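Local coordinates for protein cellulase (glycosyl hydrolase family 5) (PDB 3ZMR) that cleaves internal beta-1,4-glucosidic bonds in the backbone of xyloglucan with retention of configuration, producing xyloglucan oligosaccharides, at residues H224-D234 with E276-V287; D342-K353 with G397-T405. One frame throughout, in Å; residues are numbered along the deposited sequence.

Both contacts lie in the beta/alpha barrel of the catalytic domain, but they hold different elements. Interaction 1 is on the outside of the barrel and pairs two neighbouring helices, 227-248 and 275-293. Interaction 2 joins the end of short helix 341-344 and the loop after it to the loop that follows barrel strand 391-396, and its Ile345 reaches the bound sugar. Each is partly buried. The centre of interaction 1 is about 14 Å from the centre of the chain, that of interaction 2 about 27 Å. The chemistry of interaction 1 is split between an apolar strip and a charged margin. Interaction 2 is instead dominated by one buried arginine, which donates to carbonyl oxygens and stacks on a phenylalanine.

Interaction 1: H224-D234 with E276-V287; sequences HPVDANKEALD and ENYRVQNGFNQV
Two neighbouring outer helices of the (beta/alpha)8 barrel, 227-248 and 275-293, meet here, with Pro225, Val226 and Asp227 set against Glu276, Arg279 and Val280. The segments 227-234 and 276-287 run nearly parallel, their axes 10.3 Å apart at an angle of 7°. Pro225 is the centre of an inverse gamma turn that leads into helix 227-248. Its carbonyl O accepts from Asn277 ND2 at 2.9 Å. The donor sits well above the carbonyl plane, although the oxygen lies in the amide plane of Asn277. Pro225 CA rests on Val280 CG1.

The charged margin centres on Asp227. Arg279 meets its carboxylate end-on, NH1 to OD1 at 2.7 Å and NH2 to OD2 at 2.8 Å. Both oxygens use their syn lone pairs, and the two flat groups are nearly coplanar. A bend at chi3 (48°) brings the guanidinium up to the Asp227 carboxylate. Glu276 has CG anti to the backbone N and an extended chain, which carries OE2 to the backbone N of Asp227, 2.8 Å away. The same OE2 accepts from water 1, which in turn accepts from Ala228 N. Asp227 OD2 and Glu276 OE2 are only 3.5 Å apart, a repulsion that Arg279 probably offsets. Replacing Glu276 with an alanine would probably leave Asp227 N and water 1 without this acceptor and make the turn into the helix less firmly held.

Farther along, Leu233 CD1 packs on Phe284 CZ. Asp234 OD1 lies at the edge of the Phe284 ring, in its plane, 3.3 Å from CD1, with the carboxylate upright to the ring. Lys230 NZ forms a salt bridge to Asp234 OD2. Water 2 accepts from Lys230 NZ and donates to Asp234 OD1 and Val280 O.

Interaction 2: D342-K353 with G397-T405; sequences DFTIMPNDENFK and GPTLRDQLT. With GLC (alpha-D-glucopyranose), chain L.
Hydrogen bonds from Arg401 to Met346, Phe343 and Asn348 make up most of the polar contact. Arg401 NH1 and NH2 both donate to Met346 O, at 2.8 and 2.9 Å, so two N-H groups hold one carbonyl oxygen. NH2 also donates to Phe343 O, and NH1 to Asn348 OD1 at 2.8 Å. In both of these the donor stands above the carbonyl plane, while the oxygen stays close to the guanidinium plane. Water 4 accepts from NE. Backbone pairing adds Thr399 N to Thr344 O, 2.7 Å and nearly straight. Gln403 NE2 makes a weak bond to Asn348 OD1.

Segment 342-353, the end of short helix 341-344 and the loop after it, follows strand 331-337; 397-405 is the loop after strand 391-396. This is the C-terminal side of the (beta/alpha)8 barrel, where the active site lies. The inferred nucleophile, Glu395, is close by. Ile345 CD1 approaches C6 of the bound glucose at 3.8 Å.

Both faces of the guanidinium are covered, one by a stack on Phe352 and the other by the methyl CG2 of Thr399. The stack is nearly parallel (5°) but offset, with centres 4.2 Å apart and Phe352 CB over the middle of the guanidinium. The Arg401 chain is extended from CG to NE, which lays CD over the same ring in a CH-pi contact.

Among apolar contacts, Phe343 CE2 meets Pro398 CB at 3.9 Å.

Interaction 1: H224-D234 with E276-V287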
loop_
_atom_site.group_PDB
_atom_site.type_symbol
_atom_site.label_atom_id
_atom_site.label_comp_id
_atom_site.label_asym_id
_atom_site.label_seq_id
_atom_site.Cartn_x
_atom_site.Cartn_y
_atom_site.Cartn_z
ATOM N N HIS A 224 1.032 10.260 11.419
ATOM C CA HIS A 224 0.656 11.664 11.570
ATOM C C HIS A 224 0.380 12.293 10.221
ATOM O O HIS A 224 1.116 13.192 9.771
ATOM C CB HIS A 224 1.721 12.438 12.331
ATOM C CG HIS A 224 2.072 11.802 13.630
ATOM N ND1 HIS A 224 1.291 11.962 14.752
ATOM C CD2 HIS A 224 3.049 10.925 13.963
ATOM C CE1 HIS A 224 1.800 11.241 15.740
ATOM N NE2 HIS A 224 2.866 10.600 15.286
ATOM N N PRO A 225 -0.709 11.860 9.574
ATOM C CA PRO A 225 -0.979 12.279 8.188
ATOM C C PRO A 225 -1.698 13.632 8.172
ATOM O O PRO A 225 -2.868 13.719 7.852
ATOM C CB PRO A 225 -1.876 11.155 7.660
ATOM C CG PRO A 225 -2.628 10.708 8.868
ATOM C CD PRO A 225 -1.650 10.824 10.014
ATOM N N VAL A 226 -0.957 14.660 8.570
ATOM C CA VAL A 226 -1.458 16.029 8.677
ATOM C C VAL A 226 -0.402 16.966 8.103
ATOM O O VAL A 226 0.799 16.668 8.116
ATOM C CB VAL A 226 -1.803 16.423 10.136
ATOM C CG1 VAL A 226 -2.937 15.552 10.692
ATOM C CG2 VAL A 226 -0.595 16.354 11.043
ATOM N N ASP A 227 -0.866 18.092 7.588
ATOM C CA ASP A 227 0.018 19.059 6.947
ATOM C C ASP A 227 1.128 19.549 7.869
ATOM O O ASP A 227 2.222 19.809 7.401
ATOM C CB ASP A 227 -0.780 20.241 6.394
ATOM C CG ASP A 227 -1.585 19.882 5.151
ATOM O OD1 ASP A 227 -1.074 19.216 4.226
ATOM O OD2 ASP A 227 -2.748 20.306 5.091
ATOM N N ALA A 228 0.861 19.633 9.179
ATOM C CA ALA A 228 1.871 20.113 10.136
ATOM C C ALA A 228 3.085 19.186 10.241
ATOM O O ALA A 228 4.158 19.610 10.615
ATOM C CB ALA A 228 1.240 20.341 11.508
ATOM N N ASN A 229 2.899 17.914 9.899
ATOM C CA ASN A 229 3.991 16.940 9.978
ATOM C C ASN A 229 4.424 16.388 8.632
ATOM O O ASN A 229 5.378 15.612 8.553
ATOM C CB ASN A 229 3.601 15.797 10.897
ATOM C CG ASN A 229 3.316 16.270 12.296
ATOM O OD1 ASN A 229 4.113 17.005 12.890
ATOM N ND2 ASN A 229 2.181 15.861 12.831
ATOM N N LYS A 230 3.752 16.815 7.559
ATOM C CA LYS A 230 3.998 16.240 6.223
ATOM C C LYS A 230 5.447 16.408 5.756
ATOM O O LYS A 230 6.051 15.466 5.211
ATOM C CB LYS A 230 3.041 16.842 5.194
ATOM C CG LYS A 230 3.335 16.490 3.749
ATOM C CD LYS A 230 2.248 17.016 2.806
ATOM C CE LYS A 230 2.689 17.053 1.349
ATOM N NZ LYS A 230 3.155 15.728 0.838
ATOM N N GLU A 231 6.013 17.600 5.939
ATOM C CA GLU A 231 7.361 17.867 5.441
ATOM C C GLU A 231 8.384 16.913 6.086
ATOM O O GLU A 231 9.205 16.284 5.403
ATOM C CB GLU A 231 7.742 19.345 5.651
ATOM C CG GLU A 231 9.036 19.767 4.974
ATOM C CD GLU A 231 9.283 21.266 5.014
ATOM O OE1 GLU A 231 8.318 22.055 4.981
ATOM O OE2 GLU A 231 10.462 21.646 5.068
ATOM N N ALA A 232 8.319 16.793 7.409
ATOM C CA ALA A 232 9.247 15.957 8.158
ATOM C C ALA A 232 9.068 14.479 7.820
ATOM O O ALA A 232 10.055 13.727 7.687
ATOM C CB ALA A 232 9.066 16.168 9.666
ATOM N N LEU A 233 7.808 14.058 7.705
ATOM C CA LEU A 233 7.510 12.644 7.432
ATOM C C LEU A 233 7.904 12.262 5.996
ATOM O O LEU A 233 8.525 11.201 5.779
ATOM C CB LEU A 233 6.044 12.313 7.720
ATOM C CG LEU A 233 5.670 12.384 9.193
ATOM C CD1 LEU A 233 4.239 11.946 9.409
ATOM C CD2 LEU A 233 6.588 11.596 10.063
ATOM N N ASP A 234 7.583 13.133 5.043
ATOM C CA ASP A 234 7.970 12.896 3.645
ATOM C C ASP A 234 9.501 12.805 3.555
ATOM O O ASP A 234 10.045 11.963 2.847
ATOM C CB ASP A 234 7.513 14.046 2.728
ATOM C CG ASP A 234 6.047 14.064 2.418
ATOM O OD1 ASP A 234 5.297 13.140 2.810
ATOM O OD2 ASP A 234 5.632 15.033 1.705
ATOM N N GLU A 276 -7.793 16.026 4.649
ATOM C CA GLU A 276 -6.377 16.281 4.908
ATOM C C GLU A 276 -5.618 14.953 5.138
ATOM O O GLU A 276 -4.550 14.730 4.557
ATOM C CB GLU A 276 -6.197 17.210 6.115
ATOM C CG GLU A 276 -4.773 17.349 6.594
ATOM C CD GLU A 276 -4.619 18.198 7.841
ATOM O OE1 GLU A 276 -5.591 18.327 8.604
ATOM O OE2 GLU A 276 -3.510 18.707 8.089
ATOM N N ASN A 277 -6.170 14.093 5.991
ATOM C CA ASN A 277 -5.530 12.822 6.273
ATOM C C ASN A 277 -5.340 11.961 5.004
ATOM O O ASN A 277 -4.252 11.383 4.778
ATOM C CB ASN A 277 -6.304 11.991 7.277
ATOM C CG ASN A 277 -6.482 12.649 8.643
ATOM O OD1 ASN A 277 -7.518 12.396 9.267
ATOM N ND2 ASN A 277 -5.496 13.411 9.150
ATOM N N TYR A 278 -6.380 11.864 4.172
ATOM C CA TYR A 278 -6.253 11.106 2.909
ATOM C C TYR A 278 -5.252 11.729 1.942
ATOM O O TYR A 278 -4.487 11.024 1.281
ATOM C CB TYR A 278 -7.603 10.876 2.251
ATOM C CG TYR A 278 -8.559 10.055 3.074
ATOM C CD1 TYR A 278 -8.275 8.751 3.443
ATOM C CD2 TYR A 278 -9.765 10.606 3.500
ATOM C CE1 TYR A 278 -9.158 8.014 4.204
ATOM C CE2 TYR A 278 -10.670 9.871 4.251
ATOM C CZ TYR A 278 -10.343 8.574 4.625
ATOM O OH TYR A 278 -11.220 7.792 5.357
ATOM N N ARG A 279 -5.249 13.052 1.852
ATOM C CA ARG A 279 -4.306 13.744 0.988
ATOM C C ARG A 279 -2.859 13.478 1.392
ATOM O O ARG A 279 -2.002 13.161 0.541
ATOM C CB ARG A 279 -4.616 15.257 0.950
ATOM C CG ARG A 279 -3.609 16.053 0.123
ATOM C CD ARG A 279 -4.077 17.480 -0.168
ATOM N NE ARG A 279 -4.566 18.134 1.048
ATOM C CZ ARG A 279 -3.817 18.558 2.057
ATOM N NH1 ARG A 279 -2.487 18.448 2.019
ATOM N NH2 ARG A 279 -4.403 19.128 3.119
ATOM N N VAL A 280 -2.587 13.575 2.681
ATOM C CA VAL A 280 -1.237 13.438 3.161
ATOM C C VAL A 280 -0.803 11.957 3.078
ATOM O O VAL A 280 0.314 11.644 2.682
ATOM C CB VAL A 280 -1.071 14.005 4.585
ATOM C CG1 VAL A 280 0.321 13.694 5.099
ATOM C CG2 VAL A 280 -1.332 15.509 4.590
ATOM N N GLN A 281 -1.709 11.040 3.404
ATOM C CA GLN A 281 -1.375 9.607 3.343
ATOM C C GLN A 281 -1.191 9.129 1.895
ATOM O O GLN A 281 -0.226 8.416 1.593
ATOM C CB GLN A 281 -2.406 8.775 4.091
ATOM C CG GLN A 281 -2.142 7.283 4.059
ATOM C CD GLN A 281 -2.864 6.583 2.935
ATOM O OE1 GLN A 281 -3.969 6.960 2.536
ATOM N NE2 GLN A 281 -2.252 5.519 2.461
ATOM N N ASN A 282 -2.072 9.540 0.987
ATOM C CA ASN A 282 -1.831 9.274 -0.432
ATOM C C ASN A 282 -0.485 9.873 -0.877
ATOM O O ASN A 282 0.271 9.238 -1.623
ATOM C CB ASN A 282 -2.975 9.799 -1.284
ATOM C CG ASN A 282 -4.175 8.858 -1.364
ATOM O OD1 ASN A 282 -4.040 7.675 -1.695
ATOM N ND2 ASN A 282 -5.358 9.408 -1.130
ATOM N N GLY A 283 -0.130 11.023 -0.297
ATOM C CA GLY A 283 1.149 11.637 -0.543
ATOM C C GLY A 283 2.352 10.773 -0.160
ATOM O O GLY A 283 3.370 10.779 -0.843
ATOM N N PHE A 284 2.254 10.059 0.958
ATOM C CA PHE A 284 3.330 9.126 1.381
ATOM C C PHE A 284 3.576 8.071 0.296
ATOM O O PHE A 284 4.720 7.696 0.015
ATOM C CB PHE A 284 3.000 8.426 2.710
ATOM C CG PHE A 284 2.888 9.363 3.924
ATOM C CD1 PHE A 284 3.589 10.557 4.012
ATOM C CD2 PHE A 284 2.054 9.030 4.980
ATOM C CE1 PHE A 284 3.453 11.392 5.135
ATOM C CE2 PHE A 284 1.934 9.818 6.110
ATOM C CZ PHE A 284 2.629 11.010 6.193
ATOM N N ASN A 285 2.491 7.538 -0.265
ATOM C CA ASN A 285 2.608 6.572 -1.361
ATOM C C ASN A 285 3.369 7.161 -2.538
ATOM O O ASN A 285 4.234 6.522 -3.115
ATOM C CB ASN A 285 1.247 6.054 -1.831
ATOM C CG ASN A 285 0.550 5.164 -0.820
ATOM O OD1 ASN A 285 1.167 4.558 0.046
ATOM N ND2 ASN A 285 -0.762 5.071 -0.960
ATOM N N GLN A 286 3.066 8.405 -2.862
ATOM C CA GLN A 286 3.766 9.110 -3.936
ATOM C C GLN A 286 5.262 9.332 -3.636
ATOM O O GLN A 286 6.106 9.134 -4.521
ATOM C CB GLN A 286 3.074 10.440 -4.268
ATOM C CG GLN A 286 3.689 11.075 -5.522
ATOM C CD GLN A 286 3.294 10.340 -6.784
ATOM O OE1 GLN A 286 2.124 10.346 -7.171
ATOM N NE2 GLN A 286 4.260 9.667 -7.404
ATOM N N VAL A 287 5.578 9.731 -2.410
ATOM C CA VAL A 287 6.961 9.877 -1.985
ATOM C C VAL A 287 7.733 8.568 -2.208
ATOM O O VAL A 287 8.852 8.549 -2.723
ATOM C CB VAL A 287 7.091 10.327 -0.519
ATOM C CG1 VAL A 287 8.547 10.294 -0.062
ATOM C CG2 VAL A 287 6.529 11.737 -0.353
HETATM O O HOH W 1 -1.903 20.039 10.018
HETATM O O HOH W 2 2.561 13.330 2.029
HETATM O O HOH W 3 0.199 15.158 0.092
#

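Interaction 2: D342-K353 with G397-T405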
loop_
_atom_site.group_PDB
_atom_site.type_symbol
_atom_site.label_atom_id
_atom_site.label_comp_id
_atom_site.label_asym_id
_atom_site.label_seq_id
_atom_site.Cartn_x
_atom_site.Cartn_y
_atom_site.Cartn_z
ATOM N N ASP A 342 -13.648 -9.244 16.224
ATOM C CA ASP A 342 -13.895 -9.952 17.480
ATOM C C ASP A 342 -13.681 -11.473 17.407
ATOM O O ASP A 342 -13.522 -12.118 18.435
ATOM C CB ASP A 342 -15.235 -9.564 18.145
ATOM C CG ASP A 342 -16.441 -9.914 17.336
ATOM O OD1 ASP A 342 -16.322 -10.423 16.200
ATOM O OD2 ASP A 342 -17.552 -9.705 17.870
ATOM N N PHE A 343 -13.642 -12.003 16.196
ATOM C CA PHE A 343 -13.235 -13.378 15.951
ATOM C C PHE A 343 -11.722 -13.500 15.671
ATOM O O PHE A 343 -11.005 -14.271 16.314
ATOM C CB PHE A 343 -14.039 -13.983 14.787
ATOM C CG PHE A 343 -13.557 -15.341 14.354
ATOM C CD1 PHE A 343 -13.742 -16.461 15.144
ATOM C CD2 PHE A 343 -12.896 -15.492 13.147
ATOM C CE1 PHE A 343 -13.280 -17.687 14.733
ATOM C CE2 PHE A 343 -12.433 -16.724 12.726
ATOM C CZ PHE A 343 -12.618 -17.822 13.522
ATOM N N THR A 344 -11.228 -12.701 14.733
ATOM C CA THR A 344 -9.871 -12.912 14.227
ATOM C C THR A 344 -8.763 -12.565 15.219
ATOM O O THR A 344 -7.892 -13.391 15.463
ATOM C CB THR A 344 -9.602 -12.154 12.931
ATOM O OG1 THR A 344 -9.821 -10.757 13.150
ATOM C CG2 THR A 344 -10.482 -12.698 11.792
ATOM N N ILE A 345 -8.754 -11.331 15.726
ATOM C CA ILE A 345 -7.581 -10.802 16.425
ATOM C C ILE A 345 -7.871 -10.044 17.731
ATOM O O ILE A 345 -6.948 -9.594 18.414
ATOM C CB ILE A 345 -6.682 -9.962 15.487
ATOM C CG1 ILE A 345 -7.440 -8.795 14.910
ATOM C CG2 ILE A 345 -6.077 -10.815 14.355
ATOM C CD1 ILE A 345 -6.507 -7.808 14.219
ATOM N N MET A 346 -9.137 -9.964 18.124
ATOM C CA MET A 346 -9.462 -9.337 19.431
ATOM C C MET A 346 -8.755 -10.146 20.529
ATOM O O MET A 346 -8.746 -11.389 20.473
ATOM C CB MET A 346 -10.952 -9.347 19.677
ATOM C CG MET A 346 -11.366 -8.926 21.089
ATOM S SD MET A 346 -13.153 -8.841 21.294
ATOM C CE MET A 346 -13.477 -7.247 20.557
ATOM N N PRO A 347 -8.110 -9.458 21.488
ATOM C CA PRO A 347 -7.396 -10.145 22.559
ATOM C C PRO A 347 -8.272 -11.066 23.409
ATOM O O PRO A 347 -9.500 -10.889 23.514
ATOM C CB PRO A 347 -6.813 -9.001 23.411
ATOM C CG PRO A 347 -6.728 -7.829 22.507
ATOM C CD PRO A 347 -7.844 -8.000 21.502
ATOM N N ASN A 348 -7.603 -12.048 24.015
ATOM C CA ASN A 348 -8.265 -13.069 24.814
ATOM C C ASN A 348 -8.896 -12.531 26.087
ATOM O O ASN A 348 -9.766 -13.179 26.672
ATOM C CB ASN A 348 -7.288 -14.205 25.135
ATOM C CG ASN A 348 -7.019 -15.093 23.940
ATOM O OD1 ASN A 348 -7.944 -15.576 23.306
ATOM N ND2 ASN A 348 -5.752 -15.329 23.646
ATOM N N ASP A 349 -8.440 -11.364 26.536
ATOM C CA ASP A 349 -9.016 -10.725 27.743
ATOM C C ASP A 349 -10.180 -9.752 27.448
ATOM O O ASP A 349 -10.642 -9.001 28.320
ATOM C CB ASP A 349 -7.921 -10.070 28.595
ATOM C CG ASP A 349 -7.325 -8.826 27.968
ATOM O OD1 ASP A 349 -7.535 -8.576 26.759
ATOM O OD2 ASP A 349 -6.621 -8.104 28.709
ATOM N N GLU A 350 -10.614 -9.754 26.192
ATOM C CA GLU A 350 -11.759 -8.983 25.736
ATOM C C GLU A 350 -12.851 -9.965 25.316
ATOM O O GLU A 350 -12.668 -11.179 25.411
ATOM C CB GLU A 350 -11.358 -8.031 24.601
ATOM C CG GLU A 350 -10.458 -6.902 25.088
ATOM C CD GLU A 350 -9.973 -5.981 23.982
ATOM O OE1 GLU A 350 -10.699 -5.764 22.991
ATOM O OE2 GLU A 350 -8.850 -5.476 24.121
ATOM N N ASN A 351 -13.972 -9.443 24.836
ATOM C CA ASN A 351 -15.168 -10.235 24.588
ATOM C C ASN A 351 -15.137 -10.903 23.228
ATOM O O ASN A 351 -15.970 -10.623 22.360
ATOM C CB ASN A 351 -16.418 -9.341 24.681
ATOM C CG ASN A 351 -17.703 -10.137 24.596
ATOM O OD1 ASN A 351 -17.788 -11.246 25.136
ATOM N ND2 ASN A 351 -18.719 -9.574 23.934
ATOM N N PHE A 352 -14.174 -11.811 23.040
ATOM C CA PHE A 352 -13.965 -12.403 21.703
ATOM C C PHE A 352 -15.053 -13.417 21.347
ATOM O O PHE A 352 -15.759 -13.950 22.226
ATOM C CB PHE A 352 -12.583 -13.059 21.568
ATOM C CG PHE A 352 -12.366 -14.215 22.509
ATOM C CD1 PHE A 352 -12.789 -15.501 22.165
ATOM C CD2 PHE A 352 -11.752 -14.019 23.731
ATOM C CE1 PHE A 352 -12.608 -16.555 23.043
ATOM C CE2 PHE A 352 -11.551 -15.081 24.605
ATOM C CZ PHE A 352 -12.002 -16.344 24.266
ATOM N N LYS A 353 -15.178 -13.688 20.055
ATOM C CA LYS A 353 -16.042 -14.734 19.547
ATOM C C LYS A 353 -15.144 -15.863 19.067
ATOM O O LYS A 353 -14.198 -15.619 18.313
ATOM C CB LYS A 353 -16.918 -14.223 18.428
ATOM C CG LYS A 353 -17.808 -13.053 18.805
ATOM C CD LYS A 353 -18.827 -13.418 19.866
ATOM C CE LYS A 353 -19.797 -12.276 20.132
ATOM N NZ LYS A 353 -20.666 -12.622 21.283
ATOM N N GLY A 397 -6.002 -13.429 8.689
ATOM C CA GLY A 397 -5.918 -14.671 9.450
ATOM C C GLY A 397 -6.351 -14.522 10.896
ATOM O O GLY A 397 -6.220 -13.459 11.498
ATOM N N PRO A 398 -6.917 -15.607 11.454
ATOM C CA PRO A 398 -7.347 -15.587 12.840
ATOM C C PRO A 398 -6.292 -16.117 13.813
ATOM O O PRO A 398 -5.533 -17.059 13.493
ATOM C CB PRO A 398 -8.539 -16.541 12.812
ATOM C CG PRO A 398 -8.133 -17.573 11.806
ATOM C CD PRO A 398 -7.295 -16.873 10.788
ATOM N N THR A 399 -6.287 -15.558 15.016
ATOM C CA THR A 399 -5.449 -16.151 16.072
ATOM C C THR A 399 -5.957 -17.552 16.436
ATOM O O THR A 399 -7.072 -17.944 16.085
ATOM C CB THR A 399 -5.387 -15.243 17.308
ATOM O OG1 THR A 399 -4.345 -15.698 18.193
ATOM C CG2 THR A 399 -6.751 -15.220 18.016
ATOM N N LEU A 400 -5.111 -18.300 17.137
ATOM C CA LEU A 400 -5.505 -19.601 17.660
ATOM C C LEU A 400 -5.517 -19.511 19.183
ATOM O O LEU A 400 -4.499 -19.296 19.827
ATOM C CB LEU A 400 -4.593 -20.712 17.137
ATOM C CG LEU A 400 -5.099 -22.156 17.270
ATOM C CD1 LEU A 400 -4.306 -23.103 16.355
ATOM C CD2 LEU A 400 -5.059 -22.621 18.733
ATOM N N ARG A 401 -6.728 -19.638 19.726
ATOM C CA ARG A 401 -7.011 -19.457 21.144
ATOM C C ARG A 401 -6.818 -20.790 21.897
ATOM O O ARG A 401 -7.768 -21.531 22.186
ATOM C CB ARG A 401 -8.407 -18.842 21.326
ATOM C CG ARG A 401 -8.582 -17.543 20.548
ATOM C CD ARG A 401 -9.886 -16.847 20.862
ATOM N NE ARG A 401 -10.126 -15.766 19.900
ATOM C CZ ARG A 401 -9.691 -14.516 20.039
ATOM N NH1 ARG A 401 -8.996 -14.120 21.102
ATOM N NH2 ARG A 401 -9.958 -13.650 19.058
ATOM N N ASP A 402 -5.550 -21.074 22.166
ATOM C CA ASP A 402 -5.107 -22.379 22.657
ATOM C C ASP A 402 -5.436 -22.650 24.114
ATOM O O ASP A 402 -5.217 -23.760 24.587
ATOM C CB ASP A 402 -3.610 -22.636 22.373
ATOM C CG ASP A 402 -2.670 -21.775 23.208
ATOM O OD1 ASP A 402 -3.011 -20.655 23.608
ATOM O OD2 ASP A 402 -1.504 -22.187 23.388
ATOM N N GLN A 403 -5.986 -21.651 24.779
ATOM C CA GLN A 403 -6.481 -21.793 26.148
ATOM C C GLN A 403 -7.836 -22.422 26.255
ATOM O O GLN A 403 -8.242 -22.837 27.360
ATOM C CB GLN A 403 -6.489 -20.440 26.880
ATOM C CG GLN A 403 -7.701 -19.536 26.613
ATOM C CD GLN A 403 -7.609 -18.733 25.307
ATOM O OE1 GLN A 403 -6.747 -18.981 24.449
ATOM N NE2 GLN A 403 -8.509 -17.786 25.152
ATOM N N LEU A 404 -8.568 -22.425 25.152
ATOM C CA LEU A 404 -9.879 -23.085 25.086
ATOM C C LEU A 404 -9.733 -24.596 25.203
ATOM O O LEU A 404 -8.685 -25.153 24.886
ATOM C CB LEU A 404 -10.628 -22.720 23.808
ATOM C CG LEU A 404 -10.871 -21.206 23.646
ATOM C CD1 LEU A 404 -11.617 -20.977 22.346
ATOM C CD2 LEU A 404 -11.626 -20.597 24.831
ATOM N N THR A 405 -10.798 -25.248 25.686
ATOM C CA THR A 405 -10.830 -26.698 25.850
ATOM C C THR A 405 -12.171 -27.279 25.365
ATOM O O THR A 405 -13.156 -26.562 25.136
ATOM C CB THR A 405 -10.614 -27.101 27.330
ATOM O OG1 THR A 405 -11.715 -26.613 28.111
ATOM C CG2 THR A 405 -9.290 -26.581 27.867
HETATM C C1 GLC L . -1.781 -5.561 11.147
HETATM C C2 GLC L . -0.345 -5.146 11.442
HETATM C C3 GLC L . 0.425 -6.244 12.178
HETATM C C4 GLC L . -0.400 -6.627 13.410
HETATM C C5 GLC L . -1.864 -6.891 13.026
HETATM C C6 GLC L . -2.753 -7.302 14.195
HETATM O O2 GLC L . 0.268 -4.768 10.238
HETATM O O3 GLC L . 1.779 -5.838 12.481
HETATM O O4 GLC L . 0.184 -7.797 13.914
HETATM O O5 GLC L . -2.415 -5.764 12.382
HETATM O O6 GLC L . -2.712 -8.715 14.264
HETATM O O HOH W 4 -11.757 -16.825 17.865
HETATM O O HOH W 5 -9.590 -16.646 16.066
HETATM O O HOH W 6 -4.521 -16.162 20.951
HETATM O O HOH W 7 -4.338 -18.047 22.994
#